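Local coordinates for protein dehydratase, IlvD/Edd family (Caulobacter crescentus, PDB 5OYN) that catalyses the dehydration of D-xylonate to 2-dehydro-3-deoxy-D-arabinonate, and of D-gluconate with similar efficiency, using a [2Fe-2S] cluster and magnesium, at residues N288-P291 / H292-M296; I444-P447 / A448-I451; C69-I72 / H73-L76; E412-K415 / R416-Q420. One frame throughout, in Å; residues are numbered along the deposited sequence.

Contact 1. Residues N288-P291 / H292-M296; sequences NAQP and HIVAM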
loop_
_atom_site.group_PDB
_atom_site.type_symbol
_atom_site.label_atom_id
_atom_site.label_comp_id
_atom_site.label_asym_id
_atom_site.label_seq_id
_atom_site.Cartn_x
_atom_site.Cartn_y
_atom_site.Cartn_z
ATOM N N ASN A 288 23.203 15.148 -22.557
ATOM C CA ASN A 288 22.228 15.906 -21.794
ATOM C C ASN A 288 22.768 16.279 -20.426
ATOM O O ASN A 288 22.232 17.197 -19.794
ATOM C CB ASN A 288 20.931 15.118 -21.683
ATOM C CG ASN A 288 20.237 14.985 -23.007
ATOM O OD1 ASN A 288 20.339 15.866 -23.855
ATOM N ND2 ASN A 288 19.531 13.887 -23.203
ATOM N N ALA A 289 23.831 15.607 -19.968
ATOM C CA ALA A 289 24.446 15.991 -18.704
ATOM C C ALA A 289 24.918 17.437 -18.739
ATOM O O ALA A 289 24.898 18.118 -17.703
ATOM C CB ALA A 289 25.605 15.054 -18.363
ATOM N N GLN A 290 25.312 17.942 -19.933
ATOM C CA GLN A 290 25.914 19.269 -20.002
ATOM C C GLN A 290 24.916 20.360 -19.630
ATOM O O GLN A 290 25.176 21.102 -18.668
ATOM C CB GLN A 290 26.551 19.497 -21.376
ATOM C CG GLN A 290 27.036 20.922 -21.603
ATOM C CD GLN A 290 25.967 21.847 -22.155
ATOM O OE1 GLN A 290 25.413 21.603 -23.221
ATOM N NE2 GLN A 290 25.677 22.919 -21.430
ATOM N N PRO A 291 23.773 20.512 -20.316
ATOM C CA PRO A 291 22.805 21.513 -19.837
ATOM C C PRO A 291 22.452 21.330 -18.377
ATOM O O PRO A 291 22.277 22.327 -17.668
ATOM C CB PRO A 291 21.587 21.300 -20.746
ATOM C CG PRO A 291 22.110 20.644 -21.939
ATOM C CD PRO A 291 23.269 19.796 -21.502
ATOM N N HIS A 292 22.395 20.085 -17.886
ATOM C CA HIS A 292 21.965 19.846 -16.510
ATOM C C HIS A 292 23.042 20.203 -15.508
ATOM O O HIS A 292 22.738 20.753 -14.446
ATOM C CB HIS A 292 21.565 18.385 -16.307
ATOM C CG HIS A 292 20.356 17.984 -17.078
ATOM N ND1 HIS A 292 19.243 18.790 -17.181
ATOM C CD2 HIS A 292 20.082 16.866 -17.790
ATOM C CE1 HIS A 292 18.333 18.184 -17.925
ATOM N NE2 HIS A 292 18.819 17.016 -18.308
ATOM N N ILE A 293 24.297 19.862 -15.795
ATOM C CA ILE A 293 25.347 20.202 -14.842
ATOM C C ILE A 293 25.500 21.715 -14.739
ATOM O O ILE A 293 25.709 22.256 -13.647
ATOM C CB ILE A 293 26.665 19.506 -15.214
ATOM C CG1 ILE A 293 26.551 18.009 -14.911
ATOM C CG2 ILE A 293 27.808 20.107 -14.434
ATOM C CD1 ILE A 293 27.750 17.201 -15.321
ATOM N N VAL A 294 25.343 22.429 -15.858
ATOM C CA VAL A 294 25.435 23.885 -15.813
ATOM C C VAL A 294 24.272 24.457 -15.020
ATOM O O VAL A 294 24.467 25.259 -14.098
ATOM C CB VAL A 294 25.502 24.481 -17.234
ATOM C CG1 VAL A 294 25.196 25.969 -17.200
ATOM C CG2 VAL A 294 26.875 24.255 -17.850
ATOM N N ALA A 295 23.049 24.038 -15.363
ATOM C CA ALA A 295 21.847 24.454 -14.637
ATOM C C ALA A 295 22.009 24.303 -13.126
ATOM O O ALA A 295 21.680 25.213 -12.360
ATOM C CB ALA A 295 20.639 23.645 -15.122
ATOM N N MET A 296 22.515 23.158 -12.676
ATOM C CA MET A 296 22.687 22.965 -11.241
ATOM C C MET A 296 23.770 23.882 -10.687
ATOM O O MET A 296 23.604 24.465 -9.606
ATOM C CB MET A 296 23.005 21.500 -10.951
ATOM C CG MET A 296 21.928 20.554 -11.452
ATOM S SD MET A 296 22.524 18.866 -11.642
ATOM C CE MET A 296 22.968 18.591 -9.955
#

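Contact 2. Residues I444-P447 / A448-I451; sequences INDP and ALEI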
loop_
_atom_site.group_PDB
_atom_site.type_symbol
_atom_site.label_atom_id
_atom_site.label_comp_id
_atom_site.label_asym_id
_atom_site.label_seq_id
_atom_site.Cartn_x
_atom_site.Cartn_y
_atom_site.Cartn_z
ATOM N N ILE A 444 13.515 13.038 -45.924
ATOM C CA ILE A 444 14.844 12.419 -45.840
ATOM C C ILE A 444 15.066 11.400 -46.955
ATOM O O ILE A 444 16.197 11.215 -47.421
ATOM C CB ILE A 444 15.066 11.776 -44.456
ATOM C CG1 ILE A 444 16.430 11.092 -44.407
ATOM C CG2 ILE A 444 13.973 10.773 -44.142
ATOM C CD1 ILE A 444 17.543 12.062 -44.319
ATOM N N ASN A 445 14.010 10.727 -47.400
ATOM C CA ASN A 445 14.121 9.745 -48.468
ATOM C C ASN A 445 13.732 10.312 -49.829
ATOM O O ASN A 445 13.597 9.552 -50.797
ATOM C CB ASN A 445 13.276 8.520 -48.132
ATOM C CG ASN A 445 14.007 7.558 -47.225
ATOM O OD1 ASN A 445 15.172 7.218 -47.469
ATOM N ND2 ASN A 445 13.341 7.126 -46.159
ATOM N N ASP A 446 13.550 11.622 -49.916
ATOM C CA ASP A 446 13.269 12.315 -51.160
ATOM C C ASP A 446 14.529 12.338 -52.015
ATOM O O ASP A 446 15.460 13.094 -51.701
ATOM C CB ASP A 446 12.786 13.735 -50.855
ATOM C CG ASP A 446 12.614 14.586 -52.096
ATOM O OD1 ASP A 446 12.671 14.048 -53.222
ATOM O OD2 ASP A 446 12.405 15.806 -51.936
ATOM N N PRO A 447 14.600 11.561 -53.102
ATOM C CA PRO A 447 15.840 11.508 -53.895
ATOM C C PRO A 447 16.202 12.832 -54.555
ATOM O O PRO A 447 17.346 12.986 -55.010
ATOM C CB PRO A 447 15.549 10.419 -54.935
ATOM C CG PRO A 447 14.057 10.355 -55.024
ATOM C CD PRO A 447 13.500 10.790 -53.707
ATOM N N ALA A 448 15.274 13.793 -54.592
ATOM C CA ALA A 448 15.566 15.112 -55.141
ATOM C C ALA A 448 16.705 15.804 -54.408
ATOM O O ALA A 448 17.325 16.712 -54.971
ATOM C CB ALA A 448 14.312 15.991 -55.097
ATOM N N LEU A 449 16.996 15.407 -53.170
ATOM C CA LEU A 449 18.101 16.008 -52.437
ATOM C C LEU A 449 19.438 15.338 -52.709
ATOM O O LEU A 449 20.467 15.875 -52.285
ATOM C CB LEU A 449 17.818 15.999 -50.932
ATOM C CG LEU A 449 16.471 16.621 -50.605
ATOM C CD1 LEU A 449 16.008 16.126 -49.257
ATOM C CD2 LEU A 449 16.574 18.142 -50.640
ATOM N N GLU A 450 19.446 14.205 -53.410
ATOM C CA GLU A 450 20.676 13.513 -53.784
ATOM C C GLU A 450 21.683 13.465 -52.641
ATOM O O GLU A 450 22.728 14.127 -52.690
ATOM C CB GLU A 450 21.308 14.171 -55.011
ATOM C CG GLU A 450 20.772 13.639 -56.327
ATOM C CD GLU A 450 21.323 14.385 -57.524
ATOM O OE1 GLU A 450 21.927 15.467 -57.327
ATOM O OE2 GLU A 450 21.148 13.889 -58.661
ATOM N N ILE A 451 21.367 12.686 -51.614
ATOM C CA ILE A 451 22.195 12.558 -50.421
ATOM C C ILE A 451 23.216 11.451 -50.650
ATOM O O ILE A 451 22.917 10.433 -51.285
ATOM C CB ILE A 451 21.310 12.279 -49.187
ATOM C CG1 ILE A 451 20.161 13.296 -49.118
ATOM C CG2 ILE A 451 22.130 12.310 -47.909
ATOM C CD1 ILE A 451 19.489 13.404 -47.753
#

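Contact 3. Residues C69-I72 / H73-L76; sequences CNRI and HLDL. With FES (Fe2/s2 (inorganic) cluster), chain F.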
loop_
_atom_site.group_PDB
_atom_site.type_symbol
_atom_site.label_atom_id
_atom_site.label_comp_id
_atom_site.label_asym_id
_atom_site.label_seq_id
_atom_site.Cartn_x
_atom_site.Cartn_y
_atom_site.Cartn_z
ATOM N N CYS A 69 9.711 4.930 -14.705
ATOM C CA CYS A 69 11.133 4.883 -14.371
ATOM C C CYS A 69 11.405 5.189 -12.909
ATOM O O CYS A 69 12.443 4.764 -12.387
ATOM C CB CYS A 69 11.908 5.870 -15.224
ATOM S SG CYS A 69 11.545 5.720 -16.951
ATOM N N ASN A 70 10.509 5.929 -12.255
ATOM C CA ASN A 70 10.654 6.339 -10.868
ATOM C C ASN A 70 9.721 5.596 -9.928
ATOM O O ASN A 70 9.815 5.777 -8.709
ATOM C CB ASN A 70 10.412 7.848 -10.737
ATOM C CG ASN A 70 11.539 8.671 -11.330
ATOM O OD1 ASN A 70 12.367 8.165 -12.092
ATOM N ND2 ASN A 70 11.582 9.939 -10.982
ATOM N N ARG A 71 8.835 4.753 -10.460
ATOM C CA ARG A 71 7.778 4.170 -9.652
ATOM C C ARG A 71 8.308 3.214 -8.588
ATOM O O ARG A 71 7.604 2.965 -7.599
ATOM C CB ARG A 71 6.786 3.466 -10.569
ATOM C CG ARG A 71 5.532 2.969 -9.895
ATOM C CD ARG A 71 4.614 2.404 -10.954
ATOM N NE ARG A 71 3.323 1.966 -10.437
ATOM C CZ ARG A 71 3.105 0.779 -9.875
ATOM N NH1 ARG A 71 4.101 -0.096 -9.733
ATOM N NH2 ARG A 71 1.886 0.474 -9.451
ATOM N N ILE A 72 9.533 2.692 -8.756
ATOM C CA ILE A 72 10.148 1.866 -7.715
ATOM C C ILE A 72 10.233 2.615 -6.386
ATOM O O ILE A 72 10.284 1.998 -5.313
ATOM C CB ILE A 72 11.544 1.362 -8.164
ATOM C CG1 ILE A 72 12.108 0.366 -7.149
ATOM C CG2 ILE A 72 12.524 2.514 -8.364
ATOM C CD1 ILE A 72 11.761 -1.058 -7.443
ATOM N N HIS A 73 10.223 3.944 -6.426
ATOM C CA HIS A 73 10.212 4.691 -5.183
ATOM C C HIS A 73 8.898 4.559 -4.430
ATOM O O HIS A 73 8.825 4.993 -3.283
ATOM C CB HIS A 73 10.521 6.160 -5.457
ATOM C CG HIS A 73 11.936 6.410 -5.872
ATOM N ND1 HIS A 73 12.986 6.371 -4.982
ATOM C CD2 HIS A 73 12.476 6.695 -7.081
ATOM C CE1 HIS A 73 14.113 6.633 -5.622
ATOM N NE2 HIS A 73 13.831 6.831 -6.898
ATOM N N LEU A 74 7.860 3.973 -5.028
ATOM C CA LEU A 74 6.650 3.721 -4.249
ATOM C C LEU A 74 6.872 2.602 -3.239
ATOM O O LEU A 74 6.335 2.659 -2.126
ATOM C CB LEU A 74 5.480 3.399 -5.176
ATOM C CG LEU A 74 5.021 4.591 -6.026
ATOM C CD1 LEU A 74 3.849 4.226 -6.930
ATOM C CD2 LEU A 74 4.682 5.797 -5.153
ATOM N N ASP A 75 7.682 1.598 -3.588
ATOM C CA ASP A 75 8.056 0.574 -2.620
ATOM C C ASP A 75 9.271 0.973 -1.788
ATOM O O ASP A 75 9.331 0.623 -0.600
ATOM C CB ASP A 75 8.299 -0.769 -3.331
ATOM C CG ASP A 75 8.277 -1.980 -2.359
ATOM O OD1 ASP A 75 7.425 -2.905 -2.540
ATOM O OD2 ASP A 75 9.127 -2.016 -1.432
ATOM N N LEU A 76 10.226 1.737 -2.351
ATOM C CA LEU A 76 11.410 2.094 -1.572
ATOM C C LEU A 76 11.123 3.158 -0.533
ATOM O O LEU A 76 11.872 3.258 0.444
ATOM C CB LEU A 76 12.538 2.609 -2.451
ATOM C CG LEU A 76 13.152 1.738 -3.523
ATOM C CD1 LEU A 76 14.138 2.619 -4.289
ATOM C CD2 LEU A 76 13.831 0.551 -2.895
HETATM FE FE1 FES F . 12.684 7.532 -17.799
HETATM FE FE2 FES F . 14.556 6.970 -20.143
HETATM S S1 FES F . 12.363 7.004 -19.916
HETATM S S2 FES F . 14.803 6.953 -17.952
#

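Contact 4. Residues E412-K415 / R416-Q420; sequences EFRK and RYLSQ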
loop_
_atom_site.group_PDB
_atom_site.type_symbol
_atom_site.label_atom_id
_atom_site.label_comp_id
_atom_site.label_asym_id
_atom_site.label_seq_id
_atom_site.Cartn_x
_atom_site.Cartn_y
_atom_site.Cartn_z
ATOM N N GLU A 412 33.980 2.803 -38.260
ATOM C CA GLU A 412 33.655 3.052 -39.660
ATOM C C GLU A 412 33.473 4.544 -39.924
ATOM O O GLU A 412 33.924 5.058 -40.955
ATOM C CB GLU A 412 32.400 2.272 -40.053
ATOM C CG GLU A 412 32.416 1.761 -41.487
ATOM C CD GLU A 412 33.632 0.889 -41.788
ATOM O OE1 GLU A 412 33.954 0.006 -40.961
ATOM O OE2 GLU A 412 34.272 1.094 -42.847
ATOM N N PHE A 413 32.806 5.249 -39.005
ATOM C CA PHE A 413 32.696 6.705 -39.087
ATOM C C PHE A 413 34.072 7.356 -39.081
ATOM O O PHE A 413 34.330 8.284 -39.856
ATOM C CB PHE A 413 31.843 7.212 -37.919
ATOM C CG PHE A 413 31.603 8.708 -37.898
ATOM C CD1 PHE A 413 32.566 9.586 -37.401
ATOM C CD2 PHE A 413 30.374 9.232 -38.300
ATOM C CE1 PHE A 413 32.325 10.961 -37.354
ATOM C CE2 PHE A 413 30.123 10.602 -38.252
ATOM C CZ PHE A 413 31.103 11.467 -37.782
ATOM N N ARG A 414 34.967 6.883 -38.206
ATOM C CA ARG A 414 36.317 7.428 -38.141
ATOM C C ARG A 414 37.026 7.300 -39.487
ATOM O O ARG A 414 37.498 8.296 -40.046
ATOM C CB ARG A 414 37.109 6.730 -37.038
ATOM C CG ARG A 414 38.449 7.382 -36.746
ATOM C CD ARG A 414 39.075 6.853 -35.468
ATOM N NE ARG A 414 38.215 7.081 -34.307
ATOM C CZ ARG A 414 38.148 8.224 -33.623
ATOM N NH1 ARG A 414 38.900 9.271 -33.970
ATOM N NH2 ARG A 414 37.322 8.317 -32.585
ATOM N N LYS A 415 37.086 6.081 -40.034
ATOM C CA LYS A 415 37.739 5.854 -41.323
ATOM C C LYS A 415 37.160 6.724 -42.431
ATOM O O LYS A 415 37.892 7.151 -43.324
ATOM C CB LYS A 415 37.626 4.381 -41.721
ATOM C CG LYS A 415 38.757 3.507 -41.199
ATOM C CD LYS A 415 38.550 2.043 -41.573
ATOM C CE LYS A 415 38.805 1.125 -40.377
ATOM N NZ LYS A 415 37.925 -0.089 -40.390
ATOM N N ARG A 416 35.861 7.002 -42.397
ATOM C CA ARG A 416 35.236 7.701 -43.512
ATOM C C ARG A 416 35.531 9.199 -43.501
ATOM O O ARG A 416 35.773 9.789 -44.561
ATOM C CB ARG A 416 33.723 7.456 -43.505
ATOM C CG ARG A 416 33.015 7.957 -44.761
ATOM C CD ARG A 416 31.509 7.742 -44.723
ATOM N NE ARG A 416 31.141 6.441 -44.176
ATOM C CZ ARG A 416 31.130 5.318 -44.886
ATOM N NH1 ARG A 416 31.467 5.346 -46.174
ATOM N NH2 ARG A 416 30.782 4.169 -44.310
ATOM N N TYR A 417 35.513 9.836 -42.333
ATOM C CA TYR A 417 35.598 11.293 -42.281
ATOM C C TYR A 417 36.841 11.820 -41.586
ATOM O O TYR A 417 37.446 12.783 -42.067
ATOM C CB TYR A 417 34.363 11.878 -41.585
ATOM C CG TYR A 417 33.049 11.385 -42.140
ATOM C CD1 TYR A 417 32.491 11.961 -43.279
ATOM C CD2 TYR A 417 32.357 10.347 -41.516
ATOM C CE1 TYR A 417 31.280 11.509 -43.786
ATOM C CE2 TYR A 417 31.147 9.891 -42.011
ATOM C CZ TYR A 417 30.613 10.474 -43.142
ATOM O OH TYR A 417 29.416 10.011 -43.629
ATOM N N LEU A 418 37.232 11.239 -40.458
ATOM C CA LEU A 418 38.328 11.783 -39.674
ATOM C C LEU A 418 39.670 11.156 -40.019
ATOM O O LEU A 418 40.607 11.257 -39.218
ATOM C CB LEU A 418 38.044 11.610 -38.183
ATOM C CG LEU A 418 36.583 11.666 -37.747
ATOM C CD1 LEU A 418 36.472 11.352 -36.262
ATOM C CD2 LEU A 418 35.945 13.018 -38.066
ATOM N N SER A 419 39.794 10.521 -41.190
ATOM C CA SER A 419 40.984 9.726 -41.477
ATOM C C SER A 419 41.706 10.121 -42.773
ATOM O O SER A 419 42.478 9.313 -43.307
ATOM C CB SER A 419 40.612 8.240 -41.508
ATOM O OG SER A 419 40.758 7.657 -40.226
ATOM N N GLN A 420 41.504 11.346 -43.287
ATOM C CA GLN A 420 42.197 11.431 -44.575
ATOM C C GLN A 420 43.653 11.871 -44.382
ATOM O O GLN A 420 43.945 12.676 -43.493
ATOM C CB GLN A 420 41.473 12.386 -45.528
ATOM C CG GLN A 420 41.955 13.825 -45.498
ATOM C CD GLN A 420 41.172 14.720 -46.440
ATOM O OE1 GLN A 420 41.149 15.947 -46.281
ATOM N NE2 GLN A 420 40.524 14.110 -47.430
#

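Contact 1. Residues N288-P291 / H292-M296
His292 folds back beside Asn288, one helical turn earlier in the chain. Its CB lies 3.6 Å from Ala289 O. CG is placed anti to the carbonyl carbon (chi1 -66°), which swings the ring back toward the start of the helix, with CG 3.4 Å from Asn288 O. Of the ring atoms CD2 comes nearest, 3.0 Å from Asn288 O, which approaches the ring obliquely. The backbone N of His292 also reaches Asn288 O, but that hydrogen bond is weak at 3.5 Å. The two ring nitrogens turn to other partners: ND1 bonds to Arg112 and NE2 to the carbamate oxygen OQ2 of the carboxylated lysine at position 139, a residue of the magnesium site. Both hydrogen bonds together would fix the rotation of the imidazole. These residues are buried and lie in the first part of helix 289-299, whose front end faces the metal: Asn288, close to the magnesium ligand Glu472, is held through its side-chain amide by Thr215 and Arg497. Beyond His292 the regular i to i+4 bonds take over, from Ile293 N to Ala289 O at 2.7 Å and from Val294 N to Gln290 O at 3.1 Å. On another flank Gln290 and Val294 lie side by side and point the same way, with Gln290 NE2 4.0 Å from Val294 CG2; the amide itself is bonded to Leu576 O and Asn509. Ala289 CB meets Ile293 CD1 at 4.3 Å, and both side chains press on helices 215-225 and 270-282.

Contact 2. Residues I444-P447 / A448-I451
Asp446 carries its CG anti to the backbone N (chi1 174°), and this turns the carboxylate forward over the next peptides to meet Ala448. OD1 takes the hydrogen bond of Ala448 N at 3.0 Å, the donor standing well above the carboxylate plane, about 60° out of it. The methyl of Ala448 sits alongside the same group, with CB 3.2 Å from Asp446 OD1. Pro447, between the two, has no N-H to offer, and its ring limits the backbone torsion at this point. The main chain repeats the grip. Asp446 O accepts Leu449 N at 3.1 Å in a nearly straight bond (174° at the hydrogen), and Pro447 O accepts Glu450 N at 2.9 Å. Asp446 is therefore held through both its carboxylate and its carbonyl oxygen. Ile444 and Ile451 bring the two ends of residues 444-451 together: their side chains cross at about a right angle, and CD1 of Ile444 lies 4.2 Å from CD1 of Ile451. This pair is buried, resting on Pro479 and on strand 426-435, while Pro447, Ala448 and Glu450 face solvent. The carbonyl of Leu449 is bonded to Arg430 of the same strand, which ties the outer part of the loop down as well. The link runs from helix 436-443 to strand 455-460, far from the cluster and the magnesium. The bond from Asp446 OD1 to the N-H two residues on makes an Asx turn, with Pro447 as its middle residue; here it leads into a short 3-10 turn.

Contact 3. Residues C69-I72 / H73-L76
The type I beta turn from Asn70 to His73 connects the cluster ligand Cys69 to the start of helix 73-87. His73 N closes it on Asn70 O at 3.0 Å, and the edge of the His73 ring lies against the same oxygen. A further turn follows, Leu74 N bonding to Arg71 O at 2.8 Å, before Leu76 N reaches Ile72 O at 3.0 Å, in the carbonyl plane, as the first i to i+4 bond. Arg71 runs extended from CG to NE; its CG is 3.6 Å from Leu74 CD1, a methyl that also lies over one face of the guanidinium. The far end of Arg71 pairs with Asp65 and makes a cation-pi contact with Tyr43 of a second subunit. Ile72 CG1 meets Leu76 CG at 4.0 Å. At the front of the segment Cys69 SG is coordinated to iron FE1 of the cluster at 2.3 Å; Cys137 and Cys210 are further cluster ligands. Asn70 OD1 takes the N-H of Cys137, and His73 NE2 bonds to Thr135 O at the end of strand 130-135. These two bonds to the backbone are consistent with setting Cys69 and Cys137 relative to each other.

Contact 4. Residues E412-K415 / R416-Q420
Phe413 and Tyr417, one helical turn apart, set their side chains at about a right angle. The tyrosine turns an edge toward the phenylalanine face, its CD2 lying 3.8 Å above the Phe413 ring plane near the centre. Centroids are 4.9 Å apart and the planes meet at 51°, a tilted edge-to-face pair. Phe413 reaches it with CG anti to the backbone N (chi1 -178°), which leans the ring forward along the helix. Its CE1 also touches Leu418 CD2 at 4.2 Å. One face of Tyr417 is in turn crossed by the CG methylene of Arg416, and its hydroxyl is bonded to Glu453 O. Around the helix, Arg414 and Leu418 cross obliquely, with Leu418 CD1 over one guanidinium face, 3.9 Å from NH1. Glu412 and Arg416 meet more loosely: Arg416 NH2 is 4.1 Å from Glu412 CG, and the opposite charges remain apart. In the backbone, Tyr417 N bonds to Phe413 O at 3.2 Å. The next bond, Leu418 N to Arg414 O, is already weak, and Ser419 OG adds another weak one to the same carbonyl. Helical geometry is lost at Leu418. With the aromatic flank turned inward to Phe427, Pro491 and Pro505 and the charged residues outward, this is the last turn of an amphipathic helix, 411-417, packed beside strand 426-435 of the mixed sheet.

Contact 1 is the wholly buried one, near the centre of the chain, and its Asn288 and His292 lie by the magnesium site. The centres of contact 1 and contact 3 are about 24 Å apart; contact 3 lies further out, yet reaches the iron-sulfur cluster through a cysteine and touches a second subunit. Both begin a helix in the N-terminal part of the protein. Contacts 2 and 4 belong to the C-terminal part and sit at the periphery, away from both cofactors. Their nearest atoms are about 9 Å apart, and both lean on strand 426-435: contact 4 through the ring of Tyr417, contact 2 with two isoleucines beside an exposed Asx turn. Contacts 1 and 3 thus carry groups near cofactors, whereas 2 and 4 combine turn or helix-end bonds with apolar packing.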